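Local structure of nucleoporin nup120 (Schizosaccharomyces pombe, 4GQ2) at residues N47-C55 and S433-S443; C185-L193 and A230-M241. The protein serves as a structural component of the nuclear pore complex, whose members can also dock transiently associated nuclear transport factors. All blocks are in the same frame, centred on the assembly; numbering follows the deposited sequence.

Interaction 1 of 2, residues N47-C55 and S433-S443; sequences NEKLFKKEC and SIESIQVALLS
F51 and V439 sit at the middle of two nearly antiparallel helices, 47-55 and 434-443, whose axes run 10.0 Å apart at 155°. The contact is chiefly apolar. With CG anti to the backbone N (chi1 -174°), the F51 ring reaches across to the first turn of the partner helix. Its edge receives V439 CG2, 4.1 Å from CD1, while CE1 comes obliquely to within 3.4 Å of S436 N. The SG of C55 lies alongside the aliphatic root of E435, 3.6 Å from its CB, and that chain bends at chi2 to carry its carboxylate away. Toward the other end, L50 and L442 cross at about a right angle, CD1 to CD2 3.9 Å, and V439 CG1 rests on the carbonyl O of N47.

No hydrogen bond joins the two helices; the N47 amide, its ND2 3.5 Å from S443 CB, merely packs against carbon. At the N-cap, S433 OG accepts from S436 N at 3.2 Å, nearly straight at 163°, and S436 OG returns a bond to S433 O; D514 also bonds S433 OG, tying the cap to helix 492-515.

L456 of helix 453-459 touches both L50 and V439, closing over this seam. The pair is characteristic of antiparallel helix packing in a buried core, here joining helix 46-55 to the helical insertion that lies between strands 390-395 and 520-525 of one mixed sheet.

Interaction 2 of 2, residues C185-L193 and A230-M241; sequences CVSFFNGGL and ADYRSPNTIISM
R233 lies flat on one face of the F189 ring, the planes only 6° apart and CZ 3.9 Å from the ring centroid, a cation-pi stack. The same guanidinium turns back on the F189 backbone: NE at 2.8 Å and NH2 at 2.9 Å grip the one carbonyl O side-on, the NH2 on a lone pair in the carbonyl plane. The bend at chi3 (67°) lets one group serve both ring and carbonyl. An alanine here would remove both donors and the stacked cation, and would probably leave the F189 ring freer to turn.

This outer, partly exposed side is held mainly by polar links. N190 ND2 donates to Y232 O at 2.8 Å from above the carbonyl plane, and S234 N reaches N190 O. Neighbouring A230 and D231 are poorly ordered.

Packing tightens at G191, whose CA lies 3.4 Å from T237 OG1; any CB would clash with S234 OG. Deeper still, S187 CB meets I238 CB, and the M241 thioether spans L193 and S187, its SD 3.8 Å from L193 CD1. Two waters bridge the backbones between these zones, one accepting from I238 N and lying within bonding distance of F188 O and G192 O.

A type I turn from F188 to G191 links strands 183-188 and 193-199. Hairpin and incoming chain thus join adjacent four-stranded antiparallel sheets, as neighbouring blades do in a beta-propeller.

Interaction 2 is nested along the chain inside the loop that interaction 1 closes: 47-55 comes first, then 185-193 and 230-241, and finally 433-443. Their centres lie 37 Å apart, with nearest atoms about 22 Å apart, and they share no helix or sheet. Interaction 2 joins two four-stranded sheets at the periphery, 40 Å from the centre of the chain, whereas interaction 1 lies 22 Å from that centre and pairs helices 46-55 and 434-443. Segment 433-443 and both segments of interaction 2 belong to the Nup120/160 beta-propeller domain; one contact links neighbouring blades, while the other packs helix 434-443 against a helix from far earlier in the chain, across a strand-rich span.

Interaction 1 of 2, residues N47-C55 and S433-S443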
# COMPACT_ATOMS: atom_id res chain seq x y z
N ASN A 47 -28.89 -7.18 -2.13
CA ASN A 47 -27.51 -6.91 -1.72
C ASN A 47 -27.29 -5.45 -1.29
O ASN A 47 -26.58 -5.19 -0.32
CB ASN A 47 -26.49 -7.36 -2.78
CG ASN A 47 -26.20 -8.86 -2.72
OD1 ASN A 47 -26.21 -9.47 -1.64
ND2 ASN A 47 -25.93 -9.45 -3.88
N GLU A 48 -27.93 -4.53 -2.00
CA GLU A 48 -27.92 -3.11 -1.64
C GLU A 48 -28.61 -2.87 -0.27
O GLU A 48 -28.12 -2.08 0.55
CB GLU A 48 -28.58 -2.27 -2.74
CG GLU A 48 -28.73 -0.79 -2.41
CD GLU A 48 -29.39 0.01 -3.52
OE1 GLU A 48 -29.26 -0.37 -4.70
OE2 GLU A 48 -30.02 1.04 -3.20
N LYS A 49 -29.72 -3.57 -0.03
CA LYS A 49 -30.45 -3.47 1.24
C LYS A 49 -29.67 -4.11 2.38
O LYS A 49 -29.79 -3.69 3.53
CB LYS A 49 -31.84 -4.10 1.14
CG LYS A 49 -32.88 -3.26 0.42
CD LYS A 49 -34.17 -4.04 0.27
CE LYS A 49 -34.95 -3.62 -0.96
NZ LYS A 49 -35.60 -4.80 -1.60
N LEU A 50 -28.91 -5.14 2.05
CA LEU A 50 -28.03 -5.82 3.00
C LEU A 50 -26.94 -4.85 3.48
O LEU A 50 -26.69 -4.71 4.68
CB LEU A 50 -27.38 -7.03 2.33
CG LEU A 50 -27.06 -8.32 3.09
CD1 LEU A 50 -25.82 -8.96 2.48
CD2 LEU A 50 -26.86 -8.12 4.58
N PHE A 51 -26.30 -4.17 2.52
CA PHE A 51 -25.27 -3.19 2.82
C PHE A 51 -25.84 -2.09 3.71
O PHE A 51 -25.29 -1.80 4.77
CB PHE A 51 -24.68 -2.60 1.53
CG PHE A 51 -23.51 -1.70 1.78
CD1 PHE A 51 -22.27 -2.22 2.14
CD2 PHE A 51 -23.64 -0.32 1.67
CE1 PHE A 51 -21.19 -1.38 2.38
CE2 PHE A 51 -22.56 0.52 1.92
CZ PHE A 51 -21.34 -0.01 2.27
N LYS A 52 -26.96 -1.51 3.27
CA LYS A 52 -27.64 -0.43 4.00
C LYS A 52 -28.04 -0.84 5.41
O LYS A 52 -27.87 -0.07 6.36
CB LYS A 52 -28.86 0.07 3.23
CG LYS A 52 -28.52 0.90 2.00
CD LYS A 52 -29.75 1.64 1.49
CE LYS A 52 -29.55 2.12 0.07
NZ LYS A 52 -30.62 3.07 -0.34
N LYS A 53 -28.55 -2.06 5.55
CA LYS A 53 -29.03 -2.52 6.85
C LYS A 53 -27.86 -2.71 7.80
O LYS A 53 -27.95 -2.35 8.98
CB LYS A 53 -29.84 -3.81 6.72
CG LYS A 53 -30.59 -4.20 7.98
CD LYS A 53 -31.36 -5.49 7.80
CE LYS A 53 -32.07 -5.88 9.09
NZ LYS A 53 -32.75 -7.20 8.98
N GLU A 54 -26.76 -3.25 7.29
CA GLU A 54 -25.64 -3.67 8.13
C GLU A 54 -24.50 -2.66 8.29
O GLU A 54 -23.78 -2.73 9.27
CB GLU A 54 -25.05 -4.99 7.61
CG GLU A 54 -26.08 -6.08 7.32
CD GLU A 54 -26.50 -6.88 8.54
OE1 GLU A 54 -25.81 -6.82 9.58
OE2 GLU A 54 -27.53 -7.58 8.46
N CYS A 55 -24.34 -1.75 7.33
CA CYS A 55 -23.11 -0.95 7.23
C CYS A 55 -23.30 0.55 7.10
O CYS A 55 -22.33 1.29 7.15
CB CYS A 55 -22.27 -1.42 6.04
SG CYS A 55 -22.06 -3.21 5.96
N SER A 433 -14.94 1.62 2.06
CA SER A 433 -14.94 0.67 3.17
C SER A 433 -14.71 -0.75 2.68
O SER A 433 -15.06 -1.10 1.56
CB SER A 433 -16.28 0.71 3.91
OG SER A 433 -17.29 0.10 3.12
N ILE A 434 -14.14 -1.56 3.57
CA ILE A 434 -13.96 -2.99 3.35
C ILE A 434 -15.30 -3.70 3.13
O ILE A 434 -15.39 -4.61 2.30
CB ILE A 434 -13.11 -3.62 4.48
CG1 ILE A 434 -11.66 -3.78 4.01
CG2 ILE A 434 -13.63 -4.99 4.90
CD1 ILE A 434 -10.88 -2.49 3.90
N GLU A 435 -16.34 -3.26 3.84
CA GLU A 435 -17.64 -3.92 3.74
C GLU A 435 -18.22 -3.85 2.33
O GLU A 435 -18.74 -4.85 1.84
CB GLU A 435 -18.64 -3.38 4.77
CG GLU A 435 -18.38 -3.89 6.18
CD GLU A 435 -17.31 -3.10 6.90
OE1 GLU A 435 -16.93 -2.01 6.41
OE2 GLU A 435 -16.86 -3.55 7.97
N SER A 436 -18.11 -2.69 1.69
CA SER A 436 -18.60 -2.51 0.33
C SER A 436 -17.94 -3.47 -0.66
O SER A 436 -18.60 -3.95 -1.58
CB SER A 436 -18.42 -1.07 -0.14
OG SER A 436 -17.05 -0.76 -0.26
N ILE A 437 -16.67 -3.78 -0.44
CA ILE A 437 -15.96 -4.78 -1.25
C ILE A 437 -16.51 -6.18 -0.97
O ILE A 437 -16.80 -6.94 -1.90
CB ILE A 437 -14.42 -4.71 -1.08
CG1 ILE A 437 -13.88 -3.35 -1.56
CG2 ILE A 437 -13.74 -5.84 -1.84
CD1 ILE A 437 -12.39 -3.14 -1.33
N GLN A 438 -16.67 -6.50 0.32
CA GLN A 438 -17.20 -7.81 0.73
C GLN A 438 -18.60 -8.06 0.19
O GLN A 438 -18.88 -9.13 -0.33
CB GLN A 438 -17.21 -7.95 2.25
CG GLN A 438 -15.83 -7.96 2.88
CD GLN A 438 -15.89 -7.85 4.39
OE1 GLN A 438 -16.90 -7.44 4.96
NE2 GLN A 438 -14.80 -8.23 5.04
N VAL A 439 -19.48 -7.07 0.34
CA VAL A 439 -20.85 -7.20 -0.17
C VAL A 439 -20.87 -7.24 -1.69
O VAL A 439 -21.58 -8.07 -2.26
CB VAL A 439 -21.77 -6.09 0.38
CG1 VAL A 439 -23.12 -6.11 -0.32
CG2 VAL A 439 -21.95 -6.26 1.88
N ALA A 440 -20.08 -6.39 -2.34
CA ALA A 440 -19.94 -6.44 -3.79
C ALA A 440 -19.45 -7.82 -4.25
O ALA A 440 -19.92 -8.36 -5.25
CB ALA A 440 -18.99 -5.36 -4.27
N LEU A 441 -18.50 -8.39 -3.50
CA LEU A 441 -17.97 -9.72 -3.80
C LEU A 441 -19.05 -10.81 -3.77
O LEU A 441 -19.02 -11.73 -4.59
CB LEU A 441 -16.83 -10.07 -2.84
CG LEU A 441 -16.00 -11.31 -3.18
CD1 LEU A 441 -15.42 -11.20 -4.58
CD2 LEU A 441 -14.90 -11.50 -2.15
N LEU A 442 -19.99 -10.71 -2.83
CA LEU A 442 -21.16 -11.59 -2.74
C LEU A 442 -21.94 -11.64 -4.06
O LEU A 442 -22.20 -12.71 -4.61
CB LEU A 442 -22.09 -11.12 -1.63
CG LEU A 442 -22.29 -11.89 -0.32
CD1 LEU A 442 -21.01 -12.03 0.49
CD2 LEU A 442 -23.36 -11.17 0.50
N SER A 443 -22.29 -10.46 -4.55
CA SER A 443 -23.04 -10.29 -5.79
C SER A 443 -22.36 -10.95 -6.99
O SER A 443 -23.04 -11.42 -7.91
CB SER A 443 -23.27 -8.79 -6.04
OG SER A 443 -23.77 -8.55 -7.35

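Interaction 2 of 2, residues C185-L193 and A230-M241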
# COMPACT_ATOMS: atom_id res chain seq x y z
N CYS A 185 -32.22 13.58 31.00
CA CYS A 185 -33.51 14.11 30.59
C CYS A 185 -33.93 13.55 29.24
O CYS A 185 -33.11 13.42 28.33
CB CYS A 185 -33.47 15.63 30.51
SG CYS A 185 -33.20 16.43 32.11
N VAL A 186 -35.21 13.24 29.12
CA VAL A 186 -35.78 12.69 27.90
C VAL A 186 -37.07 13.45 27.59
O VAL A 186 -37.98 13.51 28.41
CB VAL A 186 -36.08 11.18 28.05
CG1 VAL A 186 -36.72 10.61 26.79
CG2 VAL A 186 -34.82 10.41 28.40
N SER A 187 -37.12 14.05 26.40
CA SER A 187 -38.31 14.76 25.96
C SER A 187 -39.14 13.86 25.05
O SER A 187 -38.61 12.92 24.44
CB SER A 187 -37.94 16.06 25.22
OG SER A 187 -37.27 15.79 24.00
N PHE A 188 -40.43 14.16 24.95
CA PHE A 188 -41.35 13.30 24.22
C PHE A 188 -41.86 13.93 22.94
O PHE A 188 -42.00 15.15 22.85
CB PHE A 188 -42.50 12.86 25.13
CG PHE A 188 -42.05 12.13 26.36
CD1 PHE A 188 -41.67 10.79 26.30
CD2 PHE A 188 -41.97 12.80 27.58
CE1 PHE A 188 -41.25 10.13 27.44
CE2 PHE A 188 -41.55 12.13 28.73
CZ PHE A 188 -41.19 10.80 28.65
N PHE A 189 -42.13 13.08 21.95
CA PHE A 189 -42.48 13.53 20.61
C PHE A 189 -43.72 14.43 20.56
O PHE A 189 -43.73 15.42 19.82
CB PHE A 189 -42.68 12.32 19.67
CG PHE A 189 -43.02 12.71 18.27
CD1 PHE A 189 -42.01 12.95 17.34
CD2 PHE A 189 -44.34 12.87 17.87
CE1 PHE A 189 -42.32 13.32 16.04
CE2 PHE A 189 -44.66 13.24 16.58
CZ PHE A 189 -43.64 13.47 15.66
N ASN A 190 -44.74 14.08 21.35
CA ASN A 190 -46.00 14.83 21.36
C ASN A 190 -46.04 15.92 22.44
O ASN A 190 -47.07 16.57 22.64
CB ASN A 190 -47.20 13.88 21.48
CG ASN A 190 -47.27 12.87 20.34
OD1 ASN A 190 -46.44 11.98 20.23
ND2 ASN A 190 -48.28 13.01 19.48
N GLY A 191 -44.92 16.11 23.13
CA GLY A 191 -44.82 17.12 24.18
C GLY A 191 -44.48 16.52 25.53
O GLY A 191 -44.85 15.38 25.83
N GLY A 192 -43.79 17.30 26.36
CA GLY A 192 -43.40 16.85 27.70
C GLY A 192 -41.93 16.53 27.87
O GLY A 192 -41.18 16.39 26.90
N LEU A 193 -41.51 16.40 29.13
CA LEU A 193 -40.11 16.23 29.48
C LEU A 193 -39.96 15.55 30.84
O LEU A 193 -40.52 16.01 31.84
CB LEU A 193 -39.40 17.60 29.49
CG LEU A 193 -37.90 17.67 29.81
CD1 LEU A 193 -37.06 17.32 28.59
CD2 LEU A 193 -37.54 19.05 30.33
N ALA A 230 -55.41 12.01 18.12
CA ALA A 230 -54.56 11.24 19.04
C ALA A 230 -53.08 11.41 18.69
O ALA A 230 -52.21 11.35 19.57
CB ALA A 230 -54.95 9.77 19.03
N ASP A 231 -52.81 11.60 17.40
CA ASP A 231 -51.49 11.99 16.91
C ASP A 231 -51.45 13.51 16.77
O ASP A 231 -52.02 14.08 15.84
CB ASP A 231 -51.22 11.31 15.57
CG ASP A 231 -50.08 11.97 14.80
OD1 ASP A 231 -48.92 11.87 15.25
OD2 ASP A 231 -50.36 12.59 13.75
N TYR A 232 -50.77 14.16 17.72
CA TYR A 232 -50.82 15.62 17.84
C TYR A 232 -49.71 16.16 18.75
O TYR A 232 -49.38 15.55 19.76
CB TYR A 232 -52.20 16.06 18.35
CG TYR A 232 -52.25 17.49 18.81
CD1 TYR A 232 -52.27 18.54 17.89
CD2 TYR A 232 -52.25 17.80 20.17
CE1 TYR A 232 -52.30 19.86 18.30
CE2 TYR A 232 -52.27 19.12 20.60
CZ TYR A 232 -52.30 20.14 19.66
OH TYR A 232 -52.33 21.45 20.07
N ARG A 233 -49.17 17.33 18.40
CA ARG A 233 -48.01 17.89 19.10
C ARG A 233 -48.30 19.23 19.78
O ARG A 233 -48.77 20.17 19.14
CB ARG A 233 -46.83 18.05 18.13
CG ARG A 233 -46.63 16.88 17.18
CD ARG A 233 -45.30 16.99 16.48
NE ARG A 233 -44.18 16.82 17.41
CZ ARG A 233 -42.91 17.00 17.09
NH1 ARG A 233 -42.57 17.36 15.86
NH2 ARG A 233 -41.96 16.83 18.01
N SER A 234 -48.00 19.31 21.07
CA SER A 234 -48.25 20.52 21.86
C SER A 234 -47.19 21.61 21.60
O SER A 234 -46.07 21.29 21.22
CB SER A 234 -48.35 20.18 23.35
OG SER A 234 -47.08 19.91 23.92
N PRO A 235 -47.56 22.89 21.79
CA PRO A 235 -46.60 23.96 21.48
C PRO A 235 -45.34 23.95 22.35
O PRO A 235 -44.31 24.49 21.95
CB PRO A 235 -47.41 25.24 21.71
CG PRO A 235 -48.83 24.81 21.53
CD PRO A 235 -48.88 23.44 22.13
N ASN A 236 -45.41 23.33 23.53
CA ASN A 236 -44.24 23.24 24.41
C ASN A 236 -43.32 22.03 24.12
O ASN A 236 -42.29 21.86 24.79
CB ASN A 236 -44.66 23.30 25.89
CG ASN A 236 -45.53 22.13 26.31
OD1 ASN A 236 -46.52 21.80 25.66
ND2 ASN A 236 -45.16 21.50 27.43
N THR A 237 -43.70 21.21 23.13
CA THR A 237 -42.88 20.08 22.67
C THR A 237 -41.44 20.52 22.39
O THR A 237 -41.21 21.48 21.65
CB THR A 237 -43.44 19.45 21.38
OG1 THR A 237 -44.84 19.20 21.53
CG2 THR A 237 -42.72 18.14 21.06
N ILE A 238 -40.48 19.83 23.00
CA ILE A 238 -39.07 20.16 22.83
C ILE A 238 -38.62 19.70 21.45
O ILE A 238 -38.78 18.53 21.09
CB ILE A 238 -38.19 19.52 23.93
CG1 ILE A 238 -38.77 19.77 25.34
CG2 ILE A 238 -36.74 19.99 23.82
CD1 ILE A 238 -38.74 21.21 25.80
N ILE A 239 -38.07 20.63 20.68
CA ILE A 239 -37.55 20.31 19.35
C ILE A 239 -36.03 20.39 19.28
O ILE A 239 -35.43 20.07 18.26
CB ILE A 239 -38.19 21.19 18.25
CG1 ILE A 239 -37.90 22.68 18.50
CG2 ILE A 239 -39.68 20.91 18.15
CD1 ILE A 239 -37.97 23.54 17.26
N SER A 240 -35.42 20.82 20.39
CA SER A 240 -33.96 20.90 20.52
C SER A 240 -33.61 21.27 21.97
O SER A 240 -34.15 22.23 22.51
CB SER A 240 -33.39 21.95 19.56
OG SER A 240 -32.06 21.66 19.20
N MET A 241 -32.72 20.50 22.58
CA MET A 241 -32.26 20.81 23.94
C MET A 241 -30.79 20.46 24.19
O MET A 241 -30.29 19.46 23.68
CB MET A 241 -33.16 20.17 25.01
CG MET A 241 -33.31 18.65 24.92
SD MET A 241 -34.04 17.98 26.43
CE MET A 241 -34.21 16.25 26.00
O HOH W 1 -39.15 16.15 22.14
O HOH W 2 -41.21 17.41 24.14